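Local coordinates for Fe(2+) transporter FeoB (Legionella pneumophila, PDB 3IBY), which probably transports ferrous iron across the inner membrane in a GTP-driven uptake system, this chain being its cytosolic, GTP-binding part, at residues A[53-58]-A[77-82]; A[87-92]-A[104-109]; A[26-31]-A[37-42]. All blocks are in the same frame, centred on the assembly; numbering follows the deposited sequence.

Interaction 1 (A[53-58]-A[77-82])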
loop_
_atom_site.group_PDB
_atom_site.type_symbol
_atom_site.label_atom_id
_atom_site.label_comp_id
_atom_site.label_asym_id
_atom_site.label_seq_id
_atom_site.Cartn_x
_atom_site.Cartn_y
_atom_site.Cartn_z
ATOM N N THR A 53 -7.749 10.997 3.328
ATOM C CA THR A 53 -6.734 11.735 2.677
ATOM C C THR A 53 -6.300 10.957 1.465
ATOM O O THR A 53 -5.905 9.762 1.552
ATOM C CB THR A 53 -5.578 12.013 3.574
ATOM O OG1 THR A 53 -6.014 12.773 4.720
ATOM C CG2 THR A 53 -4.555 12.793 2.811
ATOM N N ASP A 54 -6.389 11.621 0.321
ATOM C CA ASP A 54 -5.945 11.012 -0.899
ATOM C C ASP A 54 -4.441 11.139 -1.057
ATOM O O ASP A 54 -3.924 12.255 -0.972
ATOM C CB ASP A 54 -6.571 11.690 -2.102
ATOM C CG ASP A 54 -6.403 10.885 -3.346
ATOM O OD1 ASP A 54 -6.164 9.630 -3.267
ATOM O OD2 ASP A 54 -6.575 11.490 -4.408
ATOM N N LEU A 55 -3.753 10.023 -1.343
ATOM C CA LEU A 55 -2.318 10.092 -1.672
ATOM C C LEU A 55 -2.116 9.933 -3.122
ATOM O O LEU A 55 -2.811 9.166 -3.713
ATOM C CB LEU A 55 -1.520 9.013 -0.992
ATOM C CG LEU A 55 -1.558 9.077 0.509
ATOM C CD1 LEU A 55 -0.469 8.205 0.954
ATOM C CD2 LEU A 55 -1.440 10.567 1.059
ATOM N N PRO A 56 -1.132 10.634 -3.686
ATOM C CA PRO A 56 -0.851 10.547 -5.073
ATOM C C PRO A 56 -0.345 9.180 -5.336
ATOM O O PRO A 56 0.381 8.654 -4.513
ATOM C CB PRO A 56 0.284 11.552 -5.268
ATOM C CG PRO A 56 0.221 12.444 -4.157
ATOM C CD PRO A 56 -0.160 11.518 -3.041
ATOM N N GLY A 57 -0.767 8.605 -6.453
ATOM C CA GLY A 57 -0.417 7.271 -6.826
ATOM C C GLY A 57 1.063 7.099 -7.096
ATOM O O GLY A 57 1.724 8.025 -7.522
ATOM N N VAL A 58 1.550 5.884 -6.857
ATOM C CA VAL A 58 2.928 5.522 -6.905
ATOM C C VAL A 58 2.894 4.040 -7.140
ATOM O O VAL A 58 1.995 3.359 -6.613
ATOM C CB VAL A 58 3.582 5.730 -5.530
ATOM C CG1 VAL A 58 3.320 7.146 -5.016
ATOM C CG2 VAL A 58 3.020 4.779 -4.527
ATOM N N GLN A 77 6.402 9.502 2.210
ATOM C CA GLN A 77 6.512 10.071 3.541
ATOM C C GLN A 77 5.214 10.228 4.323
ATOM O O GLN A 77 5.267 10.333 5.552
ATOM C CB GLN A 77 7.336 11.371 3.570
ATOM C CG GLN A 77 6.768 12.566 2.865
ATOM C CD GLN A 77 7.874 13.384 2.171
ATOM O OE1 GLN A 77 7.718 13.802 1.019
ATOM N NE2 GLN A 77 9.005 13.576 2.858
ATOM N N SER A 78 4.063 10.217 3.661
ATOM C CA SER A 78 2.811 10.414 4.374
ATOM C C SER A 78 2.443 9.176 5.189
ATOM O O SER A 78 1.923 9.306 6.283
ATOM C CB SER A 78 1.669 10.765 3.419
ATOM O OG SER A 78 1.929 11.907 2.602
ATOM N N VAL A 79 2.715 7.980 4.662
ATOM C CA VAL A 79 2.442 6.734 5.389
ATOM C C VAL A 79 3.334 6.569 6.605
ATOM O O VAL A 79 3.134 5.664 7.370
ATOM C CB VAL A 79 2.570 5.469 4.519
ATOM C CG1 VAL A 79 1.538 5.453 3.392
ATOM C CG2 VAL A 79 3.970 5.331 3.959
ATOM N N ILE A 80 4.331 7.423 6.786
ATOM C CA ILE A 80 5.012 7.471 8.056
ATOM C C ILE A 80 4.646 8.774 8.819
ATOM O O ILE A 80 4.492 8.743 10.037
ATOM C CB ILE A 80 6.560 7.159 7.904
ATOM C CG1 ILE A 80 7.403 8.406 7.597
ATOM C CG2 ILE A 80 6.830 6.093 6.839
ATOM C CD1 ILE A 80 8.253 8.918 8.777
ATOM N N ASP A 81 4.443 9.886 8.102
ATOM C CA ASP A 81 4.268 11.245 8.722
ATOM C C ASP A 81 2.911 11.454 9.353
ATOM O O ASP A 81 2.773 12.156 10.325
ATOM C CB ASP A 81 4.393 12.377 7.674
ATOM C CG ASP A 81 5.835 12.712 7.295
ATOM O OD1 ASP A 81 6.815 12.173 7.887
ATOM O OD2 ASP A 81 5.973 13.526 6.348
ATOM N N LEU A 82 1.891 10.899 8.725
ATOM C CA LEU A 82 0.534 11.219 9.107
ATOM C C LEU A 82 0.018 10.273 10.188
ATOM O O LEU A 82 0.485 9.159 10.395
ATOM C CB LEU A 82 -0.420 11.204 7.894
ATOM C CG LEU A 82 -0.283 12.270 6.767
ATOM C CD1 LEU A 82 -1.192 11.887 5.610
ATOM C CD2 LEU A 82 -0.507 13.806 7.177
#
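Leu55 reaches from the end of strand 48-54 onto helix 70-81 and sets both its methyl branches against the CB of Ser78. Leu55 CD2 lies 3.9 Å from Ser78 CB, and Leu55 CD1 is at 4.1 Å from the same carbon, so the leucine fork straddles it. CG stands opposite the carbonyl carbon and beside the backbone N (chi1 -62°), on a CB that already faces the helix. Leu55 CD1 also meets Val79 CG1 at 4.2 Å, the two side chains meeting at a slant. CD2 touches OG of Ser78 as well as its CB, while that OG is hydrogen-bonded to the carbonyl O of Ile74, one turn back, so this buried hydroxyl has a polar partner.

Away from Leu55 the contact thins. Thr53 CG2 comes only to 4.5 Å from Leu82 CD1, and Leu82, the first residue to leave helical geometry, is partly exposed. The segments share no hydrogen bond and bury only 144 Å² in total, evidence of side-chain packing alone. Residues 54-57 belong to a predicted GTP site, and Lys14 forms a salt bridge with Asp54 and a hydrogen bond to the carbonyl of Leu55. Strand 3-8 pairs with Thr53 and Leu55 and also touches Val79 and Leu82, Trp31 packs on Thr53, Leu55 and Ser78, and helix 197-209 meets Val79 through Tyr202.

Interaction 2 (A[87-92]-A[104-109])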
loop_
_atom_site.group_PDB
_atom_site.type_symbol
_atom_site.label_atom_id
_atom_site.label_comp_id
_atom_site.label_asym_id
_atom_site.label_seq_id
_atom_site.Cartn_x
_atom_site.Cartn_y
_atom_site.Cartn_z
ATOM N N ILE A 87 -5.670 2.050 6.003
ATOM C CA ILE A 87 -5.453 2.337 4.563
ATOM C C ILE A 87 -6.460 1.624 3.696
ATOM O O ILE A 87 -6.781 0.451 3.916
ATOM C CB ILE A 87 -4.061 1.903 4.083
ATOM C CG1 ILE A 87 -2.974 2.707 4.797
ATOM C CG2 ILE A 87 -3.904 2.078 2.587
ATOM C CD1 ILE A 87 -1.694 1.849 5.080
ATOM N N ILE A 88 -6.933 2.353 2.703
ATOM C CA ILE A 88 -7.751 1.809 1.654
ATOM C C ILE A 88 -6.864 1.742 0.432
ATOM O O ILE A 88 -6.561 2.772 -0.241
ATOM C CB ILE A 88 -8.985 2.677 1.327
ATOM C CG1 ILE A 88 -9.875 2.837 2.552
ATOM C CG2 ILE A 88 -9.795 2.033 0.232
ATOM C CD1 ILE A 88 -10.975 3.907 2.329
ATOM N N ASN A 89 -6.405 0.533 0.157
ATOM C CA ASN A 89 -5.552 0.289 -0.972
ATOM C C ASN A 89 -6.481 -0.008 -2.142
ATOM O O ASN A 89 -7.181 -1.024 -2.174
ATOM C CB ASN A 89 -4.631 -0.868 -0.616
ATOM C CG ASN A 89 -3.761 -1.312 -1.752
ATOM O OD1 ASN A 89 -3.510 -0.560 -2.714
ATOM N ND2 ASN A 89 -3.281 -2.550 -1.656
ATOM N N VAL A 90 -6.511 0.917 -3.094
ATOM C CA VAL A 90 -7.253 0.729 -4.351
ATOM C C VAL A 90 -6.422 0.049 -5.397
ATOM O O VAL A 90 -5.394 0.560 -5.812
ATOM C CB VAL A 90 -7.658 2.041 -5.042
ATOM C CG1 VAL A 90 -8.923 1.792 -5.869
ATOM C CG2 VAL A 90 -7.855 3.091 -4.073
ATOM N N ILE A 91 -6.946 -1.070 -5.868
ATOM C CA ILE A 91 -6.309 -1.879 -6.876
ATOM C C ILE A 91 -7.134 -1.850 -8.117
ATOM O O ILE A 91 -8.357 -1.855 -8.035
ATOM C CB ILE A 91 -6.264 -3.306 -6.395
ATOM C CG1 ILE A 91 -5.298 -3.394 -5.238
ATOM C CG2 ILE A 91 -5.814 -4.250 -7.484
ATOM C CD1 ILE A 91 -5.093 -4.763 -4.748
ATOM N N ASP A 92 -6.460 -1.857 -9.263
ATOM C CA ASP A 92 -7.096 -2.012 -10.578
ATOM C C ASP A 92 -7.090 -3.496 -10.932
ATOM O O ASP A 92 -6.040 -4.056 -11.163
ATOM C CB ASP A 92 -6.339 -1.207 -11.657
ATOM C CG ASP A 92 -7.009 -1.293 -13.054
ATOM O OD1 ASP A 92 -7.917 -2.132 -13.199
ATOM O OD2 ASP A 92 -6.643 -0.538 -14.011
ATOM N N SER A 104 1.927 -5.085 -1.053
ATOM C CA SER A 104 2.792 -5.887 -0.194
ATOM C C SER A 104 3.667 -4.974 0.636
ATOM O O SER A 104 3.911 -5.272 1.790
ATOM C CB SER A 104 3.655 -6.824 -1.022
ATOM O OG SER A 104 4.510 -6.081 -1.873
ATOM N N GLN A 105 4.141 -3.878 0.039
ATOM C CA GLN A 105 4.912 -2.861 0.773
ATOM C C GLN A 105 4.079 -2.225 1.910
ATOM O O GLN A 105 4.577 -2.092 3.022
ATOM C CB GLN A 105 5.477 -1.769 -0.161
ATOM C CG GLN A 105 6.515 -2.241 -1.169
ATOM C CD GLN A 105 7.021 -1.107 -2.085
ATOM O OE1 GLN A 105 6.319 -0.134 -2.285
ATOM N NE2 GLN A 105 8.235 -1.256 -2.662
ATOM N N LEU A 106 2.826 -1.867 1.623
ATOM C CA LEU A 106 1.877 -1.304 2.617
ATOM C C LEU A 106 1.604 -2.204 3.813
ATOM O O LEU A 106 1.562 -1.743 4.929
ATOM C CB LEU A 106 0.547 -1.044 1.940
ATOM C CG LEU A 106 0.466 -0.029 0.802
ATOM C CD1 LEU A 106 -1.011 0.046 0.299
ATOM C CD2 LEU A 106 0.955 1.365 1.200
ATOM N N PHE A 107 1.382 -3.491 3.562
ATOM C CA PHE A 107 1.268 -4.526 4.611
ATOM C C PHE A 107 2.442 -4.574 5.561
ATOM O O PHE A 107 2.330 -5.167 6.610
ATOM C CB PHE A 107 1.242 -5.932 3.997
ATOM C CG PHE A 107 -0.037 -6.295 3.318
ATOM C CD1 PHE A 107 -1.059 -5.361 3.117
ATOM C CD2 PHE A 107 -0.214 -7.587 2.841
ATOM C CE1 PHE A 107 -2.210 -5.720 2.520
ATOM C CE2 PHE A 107 -1.386 -7.931 2.190
ATOM C CZ PHE A 107 -2.371 -6.987 2.040
ATOM N N GLU A 108 3.588 -4.032 5.168
ATOM C CA GLU A 108 4.763 -3.997 6.036
ATOM C C GLU A 108 4.721 -2.795 6.989
ATOM O O GLU A 108 5.633 -2.630 7.770
ATOM C CB GLU A 108 6.053 -3.964 5.185
ATOM C CG GLU A 108 6.092 -4.961 3.995
ATOM C CD GLU A 108 7.444 -5.051 3.281
ATOM O OE1 GLU A 108 8.207 -4.075 3.254
ATOM O OE2 GLU A 108 7.771 -6.125 2.717
ATOM N N LEU A 109 3.705 -1.935 6.904
ATOM C CA LEU A 109 3.529 -0.852 7.902
ATOM C C LEU A 109 2.925 -1.337 9.247
ATOM O O LEU A 109 3.063 -0.706 10.277
ATOM C CB LEU A 109 2.634 0.263 7.342
ATOM C CG LEU A 109 3.222 1.058 6.183
ATOM C CD1 LEU A 109 2.119 1.694 5.325
ATOM C CD2 LEU A 109 4.212 2.113 6.671
#
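Strand 87-92 and segment 104-109, on helix 96-106, come nearest at Asn89 and Leu106, whose CA atoms are 8.4 Å apart, a spacing bridged by side chains with no hydrogen bond between the segments. Residues Leu106 to Leu109 form a type I beta turn, with Leu109 N hydrogen-bonded to Leu106 O at 2.9 Å, and this brings Leu109 back over the strand.

Leu106 CD1 does most of the touching. Leu106 CD1 sits 3.7 Å from Asn89 CG and also touches its CB. The same methyl serves a second strand residue, with Ile87 CG2 at 4.2 Å from Leu106 CD1. Asn89 has CG opposite its backbone N (chi1 175°), presenting the amide carbon to that methyl while ND2 is hydrogen-bonded to OG1 of Thr103, one turn earlier on the helix. Next to it, Ile87 CD1 meets Leu109 CD1 at 3.8 Å, the two side chains crossing at about a right angle.

All four touching residues are buried. Strand 86-92, helix 96-106 and strand 113-118 form a beta-alpha-beta unit, and the contact packs its helix onto its first strand, as expected of a P-loop GTPase domain.

Interaction 3 (A[26-31]-A[37-42])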
loop_
_atom_site.group_PDB
_atom_site.type_symbol
_atom_site.label_atom_id
_atom_site.label_comp_id
_atom_site.label_asym_id
_atom_site.label_seq_id
_atom_site.Cartn_x
_atom_site.Cartn_y
_atom_site.Cartn_z
ATOM N N GLN A 26 -15.465 17.510 0.209
ATOM C CA GLN A 26 -14.082 17.314 -0.126
ATOM C C GLN A 26 -13.506 18.651 -0.502
ATOM O O GLN A 26 -14.230 19.534 -0.923
ATOM C CB GLN A 26 -13.970 16.340 -1.269
ATOM C CG GLN A 26 -14.790 16.716 -2.515
ATOM C CD GLN A 26 -14.271 16.037 -3.723
ATOM O OE1 GLN A 26 -14.883 15.135 -4.228
ATOM N NE2 GLN A 26 -13.078 16.401 -4.141
ATOM N N ARG A 27 -12.197 18.796 -0.360
ATOM C CA ARG A 27 -11.513 20.033 -0.689
ATOM C C ARG A 27 -10.098 19.882 -1.158
ATOM O O ARG A 27 -9.524 18.863 -1.058
ATOM C CB ARG A 27 -11.554 20.989 0.457
ATOM C CG ARG A 27 -10.691 20.594 1.509
ATOM C CD ARG A 27 -11.237 21.007 2.778
ATOM N NE ARG A 27 -11.069 19.933 3.693
ATOM C CZ ARG A 27 -11.953 18.987 3.908
ATOM N NH1 ARG A 27 -13.143 19.017 3.349
ATOM N NH2 ARG A 27 -11.642 18.048 4.751
ATOM N N VAL A 28 -9.539 20.919 -1.710
ATOM C CA VAL A 28 -8.169 20.844 -2.176
ATOM C C VAL A 28 -7.345 21.899 -1.447
ATOM O O VAL A 28 -7.803 23.018 -1.219
ATOM C CB VAL A 28 -8.104 21.110 -3.706
ATOM C CG1 VAL A 28 -8.110 22.646 -4.007
ATOM C CG2 VAL A 28 -6.890 20.449 -4.311
ATOM N N GLY A 29 -6.130 21.535 -1.071
ATOM C CA GLY A 29 -5.128 22.513 -0.632
ATOM C C GLY A 29 -3.782 22.024 -1.125
ATOM O O GLY A 29 -3.727 21.120 -1.928
ATOM N N ASN A 30 -2.688 22.593 -0.642
ATOM C CA ASN A 30 -1.371 22.076 -0.988
ATOM C C ASN A 30 -0.943 21.172 0.129
ATOM O O ASN A 30 -1.251 21.404 1.272
ATOM C CB ASN A 30 -0.344 23.199 -1.137
ATOM C CG ASN A 30 -0.632 24.145 -2.311
ATOM O OD1 ASN A 30 -0.201 25.283 -2.285
ATOM N ND2 ASN A 30 -1.325 23.667 -3.345
ATOM N N TRP A 31 -0.240 20.115 -0.194
ATOM C CA TRP A 31 0.512 19.436 0.809
ATOM C C TRP A 31 1.447 20.453 1.463
ATOM O O TRP A 31 1.742 21.486 0.908
ATOM C CB TRP A 31 1.298 18.329 0.160
ATOM C CG TRP A 31 0.454 17.174 -0.177
ATOM C CD1 TRP A 31 -0.104 16.907 -1.385
ATOM C CD2 TRP A 31 0.040 16.130 0.700
ATOM N NE1 TRP A 31 -0.832 15.752 -1.324
ATOM C CE2 TRP A 31 -0.747 15.245 -0.056
ATOM C CE3 TRP A 31 0.255 15.859 2.049
ATOM C CZ2 TRP A 31 -1.324 14.102 0.485
ATOM C CZ3 TRP A 31 -0.306 14.713 2.586
ATOM C CH2 TRP A 31 -1.087 13.844 1.799
ATOM N N GLU A 37 -0.998 19.289 -4.897
ATOM C CA GLU A 37 -2.301 19.595 -4.346
ATOM C C GLU A 37 -2.708 18.448 -3.504
ATOM O O GLU A 37 -2.477 17.315 -3.867
ATOM C CB GLU A 37 -3.302 19.883 -5.474
ATOM C CG GLU A 37 -2.860 21.144 -6.273
ATOM C CD GLU A 37 -3.862 21.663 -7.273
ATOM O OE1 GLU A 37 -4.673 20.855 -7.793
ATOM O OE2 GLU A 37 -3.840 22.881 -7.559
ATOM N N LYS A 38 -3.258 18.715 -2.335
ATOM C CA LYS A 38 -3.720 17.626 -1.469
ATOM C C LYS A 38 -5.219 17.641 -1.505
ATOM O O LYS A 38 -5.810 18.701 -1.470
ATOM C CB LYS A 38 -3.183 17.855 -0.063
ATOM C CG LYS A 38 -3.665 16.942 1.013
ATOM C CD LYS A 38 -3.154 17.416 2.383
ATOM C CE LYS A 38 -3.653 16.530 3.552
ATOM N NZ LYS A 38 -2.717 16.487 4.667
ATOM N N LYS A 39 -5.854 16.486 -1.587
ATOM C CA LYS A 39 -7.323 16.445 -1.540
ATOM C C LYS A 39 -7.690 15.704 -0.300
ATOM O O LYS A 39 -7.156 14.608 -0.046
ATOM C CB LYS A 39 -7.909 15.717 -2.734
ATOM C CG LYS A 39 -8.042 16.559 -4.045
ATOM C CD LYS A 39 -6.807 16.459 -4.971
ATOM C CE LYS A 39 -7.193 16.540 -6.481
ATOM N NZ LYS A 39 -7.455 15.177 -7.110
ATOM N N THR A 40 -8.583 16.298 0.489
ATOM C CA THR A 40 -9.060 15.661 1.707
ATOM C C THR A 40 -10.575 15.678 1.642
ATOM O O THR A 40 -11.155 16.538 1.014
ATOM C CB THR A 40 -8.549 16.381 2.970
ATOM O OG1 THR A 40 -8.898 17.780 2.892
ATOM C CG2 THR A 40 -6.989 16.204 3.153
ATOM N N GLY A 41 -11.208 14.687 2.245
ATOM C CA GLY A 41 -12.649 14.701 2.422
ATOM C C GLY A 41 -13.164 13.797 3.557
ATOM O O GLY A 41 -12.403 13.176 4.289
ATOM N N GLU A 42 -14.479 13.735 3.709
ATOM C CA GLU A 42 -15.039 12.962 4.790
ATOM C C GLU A 42 -16.467 12.473 4.478
ATOM O O GLU A 42 -17.161 13.024 3.621
ATOM C CB GLU A 42 -14.934 13.742 6.116
ATOM C CG GLU A 42 -15.532 15.196 6.116
ATOM C CD GLU A 42 -14.693 16.183 5.339
ATOM O OE1 GLU A 42 -13.458 16.104 5.480
ATOM O OE2 GLU A 42 -15.250 17.011 4.570
HETATM O O HOH W 1 -3.697 14.300 -2.521
#
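Lys38 lies over one face of the Trp31 indole, and its chain can be traced atom by atom. Lys38 CB stands 3.4 Å from the centroid of the Trp31 five-membered ring, 9° off the normal, a CH-pi contact over the face. Lys38 CG comes next, 3.5 Å from Trp31 CE2, and CD then passes over the CD2-CE3 bond. CE approaches CZ3 and CH2 of the six-membered ring, and Lys38 NZ ends 3.6 Å from Trp31 CZ3. CG stands opposite the backbone N (chi1 173°) and the rest is extended, which carries the chain from one ring to the other.

Trp31 follows strand 26-30, which pairs antiparallel with strand 37-45. Arg27 and Thr40 exchange two backbone hydrogen bonds. Gly29 N gives one to Lys38 O at 2.9 Å; the return bond is modelled very short, so its length is doubtful. Farther along, Arg27 meets Glu42 end-on in a salt bridge: Arg27 NH2 to Glu42 OE1 is 2.8 Å and nearly straight, while Arg27 NH1 to Glu42 OE2 is 3.2 Å. Both oxygens use their syn lone pairs, and the guanidinium and carboxylate planes lie 19° apart. Thr40 O lies over one guanidinium face. On the face of the sheet opposite Arg27 and Thr40, Val28 CG2 touches Lys39 CD at 4.0 Å.

The two strands make a beta hairpin at the sheet's outermost edge. Gly33 to Val36 of its connection, with Glu37, are predicted to bind GTP, consistent with the first switch region of related GTPases.

Along the chain the contacts come in the order interaction 3, interaction 1, interaction 2, each closing before the next opens, and all three reach the same seven-stranded sheet of the GTPase domain. The centres of interactions 1 and 3 are about 12 Å apart, and those of 1 and 2 about 11 Å, whereas 2 and 3 are about 21 Å apart and do not touch. Interaction 1 is therefore the middle member. It meets interaction 3 through a probable hydrogen bond from Asp54 N to Lys39 O between neighbouring strands 48-54 and 37-45, and interaction 2 where Val79 O lies near Leu109 CD2. This continuous packing connects two predicted GTP-binding segments with the buried centre of the domain.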